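Local coordinates for C2 domain protein (Ramazzottius varieornatus, PDB 7DF2) that binds a cluster of calcium ions at one end of a C2-type beta sandwich and carries a glucose unit at a separate surface site, at residues N46-T52 with D106-K112; D69-F75 with R129-K135; N155-E161 with Y186-N190. One frame throughout, in Å; residues are numbered along the deposited sequence.

Contact 1 of 3, residues N46-T52 with D106-K112; sequences NVVRLDT and DVVEIDK. With GLC (alpha-D-glucopyranose), chain B.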
# COMPACT_ATOMS: atom_id res chain seq x y z
N ASN A 46 2.19 2.21 6.75
CA ASN A 46 2.38 1.06 7.63
C ASN A 46 1.38 -0.01 7.22
O ASN A 46 0.16 0.20 7.34
CB ASN A 46 2.19 1.48 9.08
CG ASN A 46 2.34 0.35 10.09
OD1 ASN A 46 1.61 0.33 11.09
ND2 ASN A 46 3.32 -0.53 9.89
N VAL A 47 1.87 -1.14 6.73
CA VAL A 47 1.02 -2.28 6.40
C VAL A 47 0.94 -3.15 7.65
O VAL A 47 1.91 -3.80 8.03
CB VAL A 47 1.55 -3.04 5.19
CG1 VAL A 47 0.70 -4.30 4.93
CG2 VAL A 47 1.53 -2.12 3.98
N VAL A 48 -0.23 -3.14 8.30
CA VAL A 48 -0.36 -3.75 9.61
C VAL A 48 -0.55 -5.26 9.49
O VAL A 48 0.21 -6.05 10.06
CB VAL A 48 -1.53 -3.11 10.38
CG1 VAL A 48 -1.69 -3.77 11.74
CG2 VAL A 48 -1.28 -1.58 10.51
N ARG A 49 -1.56 -5.67 8.72
CA ARG A 49 -1.82 -7.09 8.54
C ARG A 49 -2.70 -7.26 7.32
O ARG A 49 -3.30 -6.30 6.82
CB ARG A 49 -2.46 -7.70 9.78
CG ARG A 49 -3.80 -7.10 10.13
CD ARG A 49 -4.39 -7.79 11.36
NE ARG A 49 -5.73 -7.27 11.59
CZ ARG A 49 -5.99 -6.09 12.13
NH1 ARG A 49 -4.99 -5.29 12.51
NH2 ARG A 49 -7.25 -5.70 12.28
N LEU A 50 -2.77 -8.50 6.84
CA LEU A 50 -3.50 -8.85 5.63
C LEU A 50 -4.35 -10.07 5.94
O LEU A 50 -3.81 -11.10 6.36
CB LEU A 50 -2.51 -9.13 4.48
CG LEU A 50 -2.80 -9.28 2.98
CD1 LEU A 50 -4.10 -9.93 2.71
CD2 LEU A 50 -2.68 -7.95 2.22
N ASP A 51 -5.67 -9.95 5.73
CA ASP A 51 -6.59 -11.08 5.91
C ASP A 51 -6.93 -11.60 4.52
O ASP A 51 -7.77 -11.03 3.82
CB ASP A 51 -7.84 -10.65 6.67
CG ASP A 51 -8.79 -11.83 6.96
OD1 ASP A 51 -8.43 -13.00 6.69
OD2 ASP A 51 -9.91 -11.57 7.45
N THR A 52 -6.26 -12.68 4.11
CA THR A 52 -6.57 -13.32 2.83
C THR A 52 -7.84 -14.15 2.89
O THR A 52 -8.36 -14.54 1.84
CB THR A 52 -5.44 -14.25 2.40
OG1 THR A 52 -5.41 -15.37 3.29
CG2 THR A 52 -4.08 -13.54 2.42
N ASP A 106 -4.30 -17.51 7.62
CA ASP A 106 -5.12 -16.68 6.76
C ASP A 106 -4.95 -15.20 7.08
O ASP A 106 -4.99 -14.35 6.17
CB ASP A 106 -6.59 -17.06 6.90
CG ASP A 106 -6.90 -18.41 6.28
OD1 ASP A 106 -6.01 -19.01 5.65
OD2 ASP A 106 -8.05 -18.86 6.44
N VAL A 107 -4.76 -14.85 8.35
CA VAL A 107 -4.44 -13.49 8.75
C VAL A 107 -2.94 -13.40 8.93
O VAL A 107 -2.37 -14.06 9.82
CB VAL A 107 -5.17 -13.07 10.03
CG1 VAL A 107 -4.72 -11.66 10.46
CG2 VAL A 107 -6.67 -13.09 9.81
N VAL A 108 -2.29 -12.62 8.08
CA VAL A 108 -0.84 -12.47 8.07
C VAL A 108 -0.50 -11.19 8.82
O VAL A 108 -0.85 -10.10 8.36
CB VAL A 108 -0.29 -12.43 6.63
CG1 VAL A 108 1.24 -12.34 6.66
CG2 VAL A 108 -0.76 -13.63 5.80
N GLU A 109 0.19 -11.32 9.95
CA GLU A 109 0.66 -10.15 10.68
C GLU A 109 1.94 -9.65 10.04
O GLU A 109 2.88 -10.42 9.84
CB GLU A 109 0.90 -10.51 12.14
CG GLU A 109 -0.36 -11.02 12.83
CD GLU A 109 -1.35 -9.90 13.11
OE1 GLU A 109 -0.92 -8.72 13.16
OE2 GLU A 109 -2.55 -10.19 13.28
N ILE A 110 1.98 -8.35 9.72
CA ILE A 110 3.03 -7.82 8.84
C ILE A 110 3.83 -6.73 9.54
O ILE A 110 5.04 -6.89 9.73
CB ILE A 110 2.41 -7.30 7.53
CG1 ILE A 110 1.74 -8.45 6.76
CG2 ILE A 110 3.46 -6.66 6.63
CD1 ILE A 110 0.89 -7.99 5.64
N ASP A 111 3.17 -5.63 9.90
CA ASP A 111 3.78 -4.44 10.53
C ASP A 111 5.12 -4.06 9.89
O ASP A 111 6.15 -3.93 10.56
CB ASP A 111 3.95 -4.61 12.05
CG ASP A 111 4.29 -3.26 12.74
OD1 ASP A 111 3.88 -2.20 12.21
OD2 ASP A 111 4.97 -3.24 13.82
N LYS A 112 5.09 -3.85 8.58
CA LYS A 112 6.23 -3.25 7.88
C LYS A 112 5.83 -1.87 7.36
O LYS A 112 4.65 -1.58 7.16
CB LYS A 112 6.71 -4.13 6.71
CG LYS A 112 6.95 -5.60 7.04
CD LYS A 112 8.09 -5.80 8.04
CE LYS A 112 8.59 -7.26 8.08
NZ LYS A 112 9.51 -7.47 9.24
C1 GLC B . -2.29 -6.99 18.14
C2 GLC B . -3.07 -8.12 17.46
C3 GLC B . -2.90 -8.10 15.93
C4 GLC B . -3.01 -6.68 15.38
C5 GLC B . -2.25 -5.68 16.25
C6 GLC B . -2.39 -4.26 15.74
O2 GLC B . -2.72 -9.38 17.97
O3 GLC B . -3.88 -8.92 15.33
O4 GLC B . -2.54 -6.61 14.04
O5 GLC B . -2.72 -5.78 17.59
O6 GLC B . -1.13 -3.64 15.82
O HOH W 1 0.92 -6.41 13.04
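Ile-110 pushes its CD1 into the angle between Val-47 and Leu-50, lying 3.8 Å from Val-47 CG1 and equally close to Leu-50 CB. This is the tight side of the contact. The three residues face the interior between the two sheets, with Val-182 and Tyr-146 among the residues that close round them. With CG1 of Ile-110 anti to its carbonyl carbon (chi1 -63°), the branch brings CD1 between the two neighbours. The strands 46-51 and 107-112 are antiparallel neighbours in one sheet of the C2 sandwich, and a G1 bulge interrupts them: Asp-111 and Lys-112 both face Val-47. At the bulge Val-48 O takes the N-H groups of both Ile-110 and Asp-111, from the same face of its carbonyl plane. Asn-46 then pins the extra residue, its ND2 donating to Asp-111 OD1 at 2.9 Å, nearly along the C-O axis, with the carboxylate turned 72° from the amide. On the other face the packing opens toward solvent and sugar. Arg-49, in one of its two deposited conformers, runs side by side with Glu-109, the guanidinium and carboxylate planes 21° apart, yet Arg-49 NE stays 4.6 Å from Glu-109 OE2. Glucose draws them into one pocket instead: O4 donates to Glu-109 OE1 and O3 to OE2, each at 2.8 Å, while Arg-49 NH1 in that conformer gives O4 a weak bond of 3.2 Å. Glu-169 forms a salt bridge with Arg-49, and Tyr-183 a cation-pi contact. A water spans Val-48 O and Glu-109 OE1.

Contact 2 of 3, residues D69-F75 with R129-K135; sequences DPKIIAF and RVRAIDK. With CA (calcium ion), chain D; CA (calcium ion), chain E; CA (calcium ion), chain C.
The carboxylates of Asp-69 and Asp-134 are the flat groups that matter, and their oxygen edges are occupied by calcium ions. Asp-134 embraces the central calcium with both oxygens, OD1 at 2.5 Å and OD2 at 2.7 Å. The backbone N of Asp-69 reaches OD1 on its anti side, 22° out of the carboxylate plane, which, with the two calcium ions bound to Asp-134, holds this group's rotation. Asp-69 OD2 binds the same calcium at 2.3 Å and comes within 3.1 Å of Asp-134 OD1, a closeness that the shared ion probably offsets. Each aspartate also serves a second ion: Asp-69 chelates one outer calcium through OD1 and OD2, whereas Asp-134 OD2 alone reaches the other at 2.3 Å. Lys-135 adds its carbonyl oxygen to the central site. In one of two deposited conformers its side chain folds back, bent at chi3 and chi4, and NZ donates to Asp-69 O at 3.0 Å from one face of the carbonyl plane, as Lys-135 N bonds from the opposite face. NZ also has Ala-101 as a partner.

Behind the metals the strands pair antiparallel in regular register from Lys-71 with Ile-133 to Phe-75 with Arg-129. Ile-72, Ala-74, Val-130 and Ala-132 share the inner face; Ile-72 CG2 lies across Val-130 CG1 at 3.8 Å. On the outer face Ile-73 CG1 runs beside Arg-131 CB, and a water links Lys-71 O with Arg-131 O. Asp-63 and Asp-136 supply further ligands. Aspartates at the neighbouring ends of two antiparallel strands, one just before its strand starts and one near the close of the other, bridge a row of calcium ions and, with loops closing round them, make the calcium-binding end of a C2 domain.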
# COMPACT_ATOMS: atom_id res chain seq x y z
N ASP A 69 0.63 -18.96 0.25
CA ASP A 69 2.08 -18.69 0.25
C ASP A 69 2.28 -17.26 -0.20
O ASP A 69 2.66 -17.00 -1.35
CB ASP A 69 2.82 -19.67 -0.64
CG ASP A 69 2.33 -21.07 -0.45
OD1 ASP A 69 2.38 -21.53 0.71
OD2 ASP A 69 1.82 -21.68 -1.42
N PRO A 70 2.00 -16.29 0.68
CA PRO A 70 1.82 -14.91 0.22
C PRO A 70 3.14 -14.22 -0.09
O PRO A 70 4.12 -14.32 0.66
CB PRO A 70 1.11 -14.24 1.40
CG PRO A 70 1.57 -15.03 2.59
CD PRO A 70 1.72 -16.44 2.11
N LYS A 71 3.15 -13.55 -1.23
CA LYS A 71 4.13 -12.50 -1.52
C LYS A 71 3.33 -11.21 -1.54
O LYS A 71 2.39 -11.07 -2.34
CB LYS A 71 4.85 -12.73 -2.85
CG LYS A 71 5.88 -11.63 -3.17
CD LYS A 71 6.71 -11.98 -4.41
CE LYS A 71 7.70 -10.86 -4.75
NZ LYS A 71 8.51 -11.16 -5.97
N ILE A 72 3.68 -10.28 -0.66
CA ILE A 72 2.90 -9.07 -0.46
C ILE A 72 3.81 -7.88 -0.73
O ILE A 72 4.89 -7.78 -0.14
CB ILE A 72 2.32 -9.01 0.97
CG1 ILE A 72 1.41 -10.22 1.20
CG2 ILE A 72 1.54 -7.70 1.17
CD1 ILE A 72 0.92 -10.39 2.65
N ILE A 73 3.39 -7.01 -1.64
CA ILE A 73 4.21 -5.88 -2.08
C ILE A 73 3.40 -4.60 -1.94
O ILE A 73 2.17 -4.61 -1.99
CB ILE A 73 4.71 -6.06 -3.53
CG1 ILE A 73 3.53 -6.01 -4.51
CG2 ILE A 73 5.45 -7.39 -3.69
CD1 ILE A 73 3.95 -6.26 -5.96
N ALA A 74 4.10 -3.48 -1.74
CA ALA A 74 3.45 -2.21 -1.42
C ALA A 74 4.15 -1.05 -2.10
O ALA A 74 5.34 -1.10 -2.41
CB ALA A 74 3.41 -1.96 0.09
N PHE A 75 3.38 0.02 -2.31
CA PHE A 75 3.89 1.23 -2.96
C PHE A 75 3.03 2.42 -2.55
O PHE A 75 1.81 2.29 -2.45
CB PHE A 75 3.89 1.04 -4.48
CG PHE A 75 4.61 2.14 -5.24
CD1 PHE A 75 5.99 2.10 -5.38
CD2 PHE A 75 3.90 3.18 -5.81
CE1 PHE A 75 6.65 3.10 -6.09
CE2 PHE A 75 4.56 4.18 -6.52
CZ PHE A 75 5.93 4.13 -6.65
N ARG A 129 -0.99 1.52 -2.24
CA ARG A 129 -1.25 0.36 -3.10
C ARG A 129 -0.60 -0.87 -2.47
O ARG A 129 0.57 -0.82 -2.06
CB ARG A 129 -0.70 0.57 -4.51
CG ARG A 129 -1.42 1.65 -5.31
CD ARG A 129 -0.96 1.62 -6.76
NE ARG A 129 -1.62 2.65 -7.55
CZ ARG A 129 -2.76 2.49 -8.20
NH1 ARG A 129 -3.40 1.32 -8.17
NH2 ARG A 129 -3.28 3.50 -8.89
N VAL A 130 -1.34 -1.97 -2.41
CA VAL A 130 -0.81 -3.25 -1.96
C VAL A 130 -1.27 -4.32 -2.93
O VAL A 130 -2.42 -4.32 -3.38
CB VAL A 130 -1.27 -3.62 -0.53
CG1 VAL A 130 -0.79 -5.02 -0.13
CG2 VAL A 130 -0.77 -2.60 0.49
N ARG A 131 -0.36 -5.23 -3.28
CA ARG A 131 -0.74 -6.39 -4.07
C ARG A 131 -0.29 -7.65 -3.34
O ARG A 131 0.86 -7.75 -2.89
CB ARG A 131 -0.14 -6.34 -5.48
CG ARG A 131 -0.37 -7.64 -6.29
CD ARG A 131 0.13 -7.44 -7.73
NE ARG A 131 0.02 -8.64 -8.54
CZ ARG A 131 -1.07 -8.99 -9.22
NH1 ARG A 131 -2.15 -8.23 -9.18
NH2 ARG A 131 -1.07 -10.10 -9.95
N ALA A 132 -1.19 -8.62 -3.23
CA ALA A 132 -0.89 -9.90 -2.61
C ALA A 132 -1.15 -11.01 -3.61
O ALA A 132 -2.20 -11.04 -4.24
CB ALA A 132 -1.74 -10.11 -1.35
N ILE A 133 -0.18 -11.91 -3.76
CA ILE A 133 -0.36 -13.10 -4.59
C ILE A 133 0.05 -14.31 -3.76
O ILE A 133 0.83 -14.21 -2.81
CB ILE A 133 0.43 -13.08 -5.92
CG1 ILE A 133 1.93 -13.04 -5.66
CG2 ILE A 133 0.05 -11.87 -6.75
CD1 ILE A 133 2.63 -14.37 -5.84
N ASP A 134 -0.52 -15.45 -4.12
CA ASP A 134 -0.09 -16.74 -3.59
C ASP A 134 0.91 -17.32 -4.57
O ASP A 134 0.62 -17.46 -5.76
CB ASP A 134 -1.30 -17.67 -3.43
CG ASP A 134 -0.90 -19.13 -3.34
OD1 ASP A 134 -0.09 -19.46 -2.46
OD2 ASP A 134 -1.38 -19.96 -4.14
N LYS A 135 2.11 -17.64 -4.09
CA LYS A 135 3.11 -18.25 -4.96
C LYS A 135 2.72 -19.69 -5.26
O LYS A 135 2.40 -20.46 -4.35
CB LYS A 135 4.49 -18.20 -4.31
CG LYS A 135 5.05 -16.81 -4.16
CD LYS A 135 6.44 -16.85 -3.54
CE LYS A 135 6.39 -17.49 -2.16
NZ LYS A 135 5.68 -16.61 -1.19
CA CA D . 0.58 -21.63 -3.40
CA CA E . 0.75 -23.40 0.16
CA CA C . -2.40 -21.56 -5.51
O HOH W 2 2.47 -9.60 -4.67
O HOH W 3 -3.33 -23.38 -6.76
O HOH W 4 1.77 -23.68 -3.86
O HOH W 5 2.75 -24.64 -0.54

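Contact 3 of 3, residues N155-E161 with Y186-N190; sequences NPPAENE and YRWYN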
# COMPACT_ATOMS: atom_id res chain seq x y z
N ASN A 155 -7.20 15.87 7.69
CA ASN A 155 -5.93 15.54 8.35
C ASN A 155 -4.80 15.87 7.38
O ASN A 155 -4.24 14.98 6.73
CB ASN A 155 -5.93 14.07 8.77
CG ASN A 155 -4.57 13.57 9.23
OD1 ASN A 155 -3.88 14.22 10.02
ND2 ASN A 155 -4.19 12.39 8.75
N PRO A 156 -4.45 17.15 7.24
CA PRO A 156 -3.35 17.51 6.34
C PRO A 156 -2.01 17.14 6.96
O PRO A 156 -1.95 16.76 8.14
CB PRO A 156 -3.49 19.04 6.22
CG PRO A 156 -4.09 19.44 7.52
CD PRO A 156 -5.04 18.33 7.90
N PRO A 157 -0.92 17.21 6.19
CA PRO A 157 0.40 16.86 6.75
C PRO A 157 0.69 17.64 8.02
O PRO A 157 0.42 18.83 8.12
CB PRO A 157 1.36 17.25 5.63
CG PRO A 157 0.57 17.13 4.39
CD PRO A 157 -0.86 17.47 4.74
N ALA A 158 1.26 16.94 9.00
CA ALA A 158 1.63 17.56 10.26
C ALA A 158 2.84 18.48 10.08
O ALA A 158 3.52 18.47 9.04
CB ALA A 158 1.91 16.50 11.32
N GLU A 159 3.13 19.26 11.12
CA GLU A 159 4.19 20.27 11.04
C GLU A 159 5.56 19.64 10.84
O GLU A 159 6.42 20.20 10.14
CB GLU A 159 4.21 21.14 12.29
CG GLU A 159 3.67 22.54 12.09
CD GLU A 159 2.19 22.54 11.77
OE1 GLU A 159 1.42 21.90 12.52
OE2 GLU A 159 1.80 23.18 10.76
N ASN A 160 5.81 18.49 11.46
CA ASN A 160 7.11 17.84 11.36
C ASN A 160 6.97 16.40 11.83
O ASN A 160 5.91 15.99 12.32
CB ASN A 160 8.17 18.59 12.19
CG ASN A 160 7.82 18.67 13.67
OD1 ASN A 160 7.70 17.65 14.35
ND2 ASN A 160 7.67 19.89 14.17
N GLU A 161 8.07 15.65 11.69
CA GLU A 161 8.07 14.22 12.03
C GLU A 161 7.70 13.98 13.48
O GLU A 161 7.01 13.01 13.81
CB GLU A 161 9.44 13.61 11.73
CG GLU A 161 9.49 12.08 11.82
CD GLU A 161 9.68 11.54 13.25
OE1 GLU A 161 9.22 10.41 13.53
OE2 GLU A 161 10.28 12.23 14.10
N TYR A 186 -1.28 5.43 8.02
CA TYR A 186 -0.34 6.34 7.39
C TYR A 186 -0.05 7.51 8.32
O TYR A 186 -0.82 7.81 9.24
CB TYR A 186 -0.85 6.86 6.04
CG TYR A 186 -2.01 7.82 6.16
CD1 TYR A 186 -3.31 7.36 6.20
CD2 TYR A 186 -1.80 9.20 6.21
CE1 TYR A 186 -4.39 8.24 6.30
CE2 TYR A 186 -2.86 10.09 6.31
CZ TYR A 186 -4.15 9.60 6.35
OH TYR A 186 -5.21 10.48 6.45
N ARG A 187 1.11 8.12 8.07
CA ARG A 187 1.52 9.40 8.63
C ARG A 187 1.98 10.29 7.49
O ARG A 187 2.46 9.81 6.46
CB ARG A 187 2.68 9.26 9.65
CG ARG A 187 2.27 8.80 11.03
CD ARG A 187 3.28 9.14 12.11
NE ARG A 187 4.66 8.84 11.72
CZ ARG A 187 5.73 9.41 12.28
NH1 ARG A 187 5.57 10.31 13.23
NH2 ARG A 187 6.95 9.08 11.88
N TRP A 188 1.87 11.61 7.67
CA TRP A 188 2.55 12.49 6.74
C TRP A 188 2.81 13.82 7.42
O TRP A 188 2.05 14.26 8.29
CB TRP A 188 1.80 12.68 5.41
CG TRP A 188 0.38 13.16 5.47
CD1 TRP A 188 -0.43 13.30 6.57
CD2 TRP A 188 -0.41 13.55 4.35
NE1 TRP A 188 -1.67 13.75 6.19
CE2 TRP A 188 -1.68 13.93 4.83
CE3 TRP A 188 -0.15 13.65 2.98
CZ2 TRP A 188 -2.69 14.37 3.99
CZ3 TRP A 188 -1.17 14.09 2.14
CH2 TRP A 188 -2.42 14.45 2.65
N TYR A 189 3.90 14.45 7.00
CA TYR A 189 4.42 15.62 7.70
C TYR A 189 5.37 16.37 6.80
O TYR A 189 6.07 15.78 5.97
CB TYR A 189 5.12 15.22 9.00
CG TYR A 189 6.07 14.04 8.86
CD1 TYR A 189 5.61 12.73 9.03
CD2 TYR A 189 7.41 14.24 8.57
CE1 TYR A 189 6.48 11.65 8.89
CE2 TYR A 189 8.28 13.17 8.44
CZ TYR A 189 7.81 11.88 8.60
OH TYR A 189 8.70 10.85 8.46
N ASN A 190 5.42 17.68 7.00
CA ASN A 190 6.36 18.51 6.28
C ASN A 190 7.78 18.19 6.69
O ASN A 190 8.06 17.86 7.85
CB ASN A 190 6.05 19.98 6.52
CG ASN A 190 4.66 20.36 6.05
OD1 ASN A 190 4.36 20.26 4.87
ND2 ASN A 190 3.81 20.80 6.97
O HOH W 6 -2.01 10.35 9.84
O HOH W 7 9.95 16.82 9.74
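Glu-161 is laid along the ring of Tyr-189, and its chain can be followed atom by atom. CB sits 3.5 Å from Tyr-189 CE2, CG moves on to CZ at 3.6 Å and lies close to OH, and CD leaves the ring as the chain bends at chi2 (-83°). OE1 at the tip meets Arg-187 NH2 at 3.1 Å in a nearly straight salt bridge, formed in one of the two deposited conformers of that arginine. The guanidinium offers its edge, in plane, to the anti side of OE1, and the two flat groups stand 82° apart. Tyr-189 carries the backbone as well, since Glu-161 CA rests over its face in a CH-pi contact. Arg-187 is also held by Glu-44, which accepts from Tyr-189 OH too.

At the start of the 155-161 segment the indole of Trp-188 is sandwiched. Pro-157 puts CD over the six-membered ring, 3.7 Å from its centroid, while Tyr-186 CE2 lies over the opposite face. NE1 donates in the ring plane to Asn-155 O at 2.9 Å, and Asn-155 ND2 bonds to Tyr-186 OH, so that one asparagine ties two aromatic residues. Between these anchors Ala-158 bridges the strand: its N bonds to Trp-188 O, and its O accepts from Asn-190 N. Ile-37 and Ile-150 also pack on the indole. A proline-containing loop thus lies against a strand of the beta sandwich, fastened by a single beta bridge with aromatic CH-pi contacts before and after it, well away from the calcium and sugar sites.

Contacts 1 and 2 belong to opposing sheets of the sandwich, their centres about 10 Å apart, and meet in its core: Ile-110 CD1 packs on Ile-72 CD1 at 3.8 Å, and Leu-50 also leans on Ile-72. Their segments alternate along the chain, so the chain passes back and forth between the two sheets. Contact 2 reaches the calcium ions directly; contact 1 bears the sugar, and the side chain of its Asp-106 is about 10 Å from a calcium. Contact 3 comes later in sequence, its centre about 24 Å from that of contact 1 and 27 Å from that of contact 2. It shares a sheet with contact 1, through the neighbouring strands 41-51 and 181-190.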